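Local coordinates for aminoglycoside phosphotransferase (Alicyclobacillus acidocaldarius subsp. acidocaldarius, PDB 4PDY), which probably transfers phosphate to a small-molecule acceptor, as members of the kinase-like aminoglycoside phosphotransferase family do, at residues Phe82-Arg87 and Ala128-Gln133. Sequence-based numbering, arbitrary orientation.
Sequences FTKFAR and AYTLAQ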
# COMPACT_ATOMS: atom_id res chain seq x y z
N PHE A 82 -4.34 19.54 -4.80
CA PHE A 82 -4.34 18.41 -3.88
C PHE A 82 -4.23 18.89 -2.42
O PHE A 82 -3.35 19.67 -2.09
CB PHE A 82 -3.16 17.51 -4.18
CG PHE A 82 -3.15 16.21 -3.42
CD1 PHE A 82 -4.17 15.29 -3.54
CD2 PHE A 82 -2.10 15.92 -2.55
CE1 PHE A 82 -4.12 14.10 -2.87
CE2 PHE A 82 -2.05 14.71 -1.88
CZ PHE A 82 -3.07 13.81 -2.02
N THR A 83 -5.09 18.33 -1.57
CA THR A 83 -5.15 18.72 -0.16
C THR A 83 -4.91 17.55 0.79
O THR A 83 -4.75 17.77 1.98
CB THR A 83 -6.56 19.26 0.22
OG1 THR A 83 -7.52 18.18 0.17
CG2 THR A 83 -6.97 20.36 -0.71
N LYS A 84 -4.83 16.33 0.28
CA LYS A 84 -5.00 15.14 1.11
C LYS A 84 -3.70 14.58 1.65
O LYS A 84 -3.40 13.39 1.50
CB LYS A 84 -5.77 14.04 0.36
CG LYS A 84 -7.08 14.50 -0.28
CD LYS A 84 -8.14 14.81 0.78
CE LYS A 84 -9.42 15.31 0.15
NZ LYS A 84 -10.09 14.37 -0.80
N PHE A 85 -2.94 15.46 2.31
CA PHE A 85 -1.65 15.06 2.86
C PHE A 85 -1.33 15.91 4.09
O PHE A 85 -1.73 17.07 4.18
CB PHE A 85 -0.52 15.15 1.84
CG PHE A 85 -0.19 16.54 1.40
CD1 PHE A 85 -1.02 17.24 0.52
CD2 PHE A 85 0.98 17.15 1.82
CE1 PHE A 85 -0.72 18.53 0.14
CE2 PHE A 85 1.30 18.43 1.40
CZ PHE A 85 0.46 19.12 0.57
N ALA A 86 -0.56 15.31 4.98
CA ALA A 86 -0.06 16.02 6.15
C ALA A 86 1.03 16.99 5.73
O ALA A 86 1.94 16.67 4.99
CB ALA A 86 0.48 15.05 7.18
N ARG A 87 0.93 18.21 6.21
CA ARG A 87 1.80 19.29 5.80
C ARG A 87 3.12 19.31 6.53
O ARG A 87 3.16 19.30 7.78
CB ARG A 87 1.09 20.62 5.95
CG ARG A 87 -0.27 20.69 5.30
CD ARG A 87 -0.24 20.27 3.82
NE ARG A 87 -1.60 19.89 3.38
CZ ARG A 87 -2.52 20.72 2.91
NH1 ARG A 87 -3.72 20.27 2.64
NH2 ARG A 87 -2.26 22.02 2.77
N ALA A 128 -9.74 5.66 -1.91
CA ALA A 128 -9.63 5.60 -3.36
C ALA A 128 -9.65 7.00 -3.96
O ALA A 128 -8.86 7.33 -4.83
CB ALA A 128 -10.76 4.76 -3.91
N TYR A 129 -10.58 7.84 -3.51
CA TYR A 129 -10.68 9.19 -4.03
C TYR A 129 -9.36 9.93 -3.85
O TYR A 129 -8.84 10.59 -4.76
CB TYR A 129 -11.85 9.91 -3.32
CG TYR A 129 -12.27 11.24 -3.90
CD1 TYR A 129 -12.58 11.36 -5.25
CD2 TYR A 129 -12.45 12.34 -3.08
CE1 TYR A 129 -13.00 12.58 -5.77
CE2 TYR A 129 -12.87 13.55 -3.59
CZ TYR A 129 -13.14 13.67 -4.93
OH TYR A 129 -13.55 14.87 -5.44
N THR A 130 -8.84 9.86 -2.63
CA THR A 130 -7.60 10.53 -2.31
C THR A 130 -6.42 10.00 -3.16
O THR A 130 -5.62 10.80 -3.67
CB THR A 130 -7.32 10.40 -0.80
OG1 THR A 130 -8.25 11.24 -0.10
CG2 THR A 130 -5.90 10.75 -0.45
N LEU A 131 -6.31 8.68 -3.25
CA LEU A 131 -5.24 8.10 -4.07
C LEU A 131 -5.34 8.55 -5.54
O LEU A 131 -4.33 8.87 -6.17
CB LEU A 131 -5.29 6.58 -3.98
CG LEU A 131 -4.85 5.98 -2.63
CD1 LEU A 131 -5.28 4.52 -2.57
CD2 LEU A 131 -3.35 6.13 -2.39
N ALA A 132 -6.56 8.57 -6.06
CA ALA A 132 -6.79 9.02 -7.42
C ALA A 132 -6.41 10.48 -7.60
O ALA A 132 -5.83 10.89 -8.60
CB ALA A 132 -8.22 8.78 -7.80
N GLN A 133 -6.77 11.30 -6.61
CA GLN A 133 -6.41 12.72 -6.65
C GLN A 133 -4.91 12.91 -6.64
O GLN A 133 -4.38 13.78 -7.33
CB GLN A 133 -7.06 13.48 -5.48
CG GLN A 133 -8.55 13.64 -5.60
CD GLN A 133 -9.15 14.38 -4.43
OE1 GLN A 133 -8.70 14.22 -3.28
NE2 GLN A 133 -10.12 15.26 -4.71
O HOH W 1 -7.41 16.94 -2.98
O HOH W 2 -10.85 11.80 0.57
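K84 packs along T130 and hydrogen-bonds Q133 in a largely buried, mixed polar and apolar contact between two lobes, joining the loop after helix 64-79 to helix 121-137. The loop leads on to strand 88-89. The lysine chain runs across the helix surface and ends at the Q133 amide, where K84 NZ gives a hydrogen bond to Q133 OE1 (2.8 Å). The donor meets this oxygen at a C=O...N angle of 128° and somewhat out of the carbonyl plane. Bends at chi2 (-70°) and chi4 (60°) fold the lysine so that its ammonium faces both the amide and water 2. That water accepts from K84 NZ (3.0 Å) and donates to T130 OG1 (2.7 Å). T130 OG1 is also hydrogen-bonded to V239 O, which ties the threonine to strand 239-241. Closer to the backbone the packing is tight, with K84 CB only 3.4 Å from T130 CG2. With an alanine here in place of the lysine, Q133 OE1 is likely to lose this donor, the water bridge to T130 to be broken and a gap to open over that threonine.

F82 closes the other end of the contact. Its ring turns an edge to the helix, with F82 CE1 3.7 Å from T130 O and F82 CD1 3.9 Å from Q133 CB. The backbone N of K84 lies over one face of this ring. F82 also touches L74 and A77, tying the contact to helix 64-79. Water 1 adds a second link, accepting from T83 N and donating weakly to Q133 OE1.

K84 is the centre of an inverse gamma turn, closed by a weak bond from F85 N to T83 O (3.0 Å). The loop is consistent with the αC-β4 loop of the protein kinase-like fold, which packs the N-lobe against a C-lobe helix, here probably the counterpart of αE.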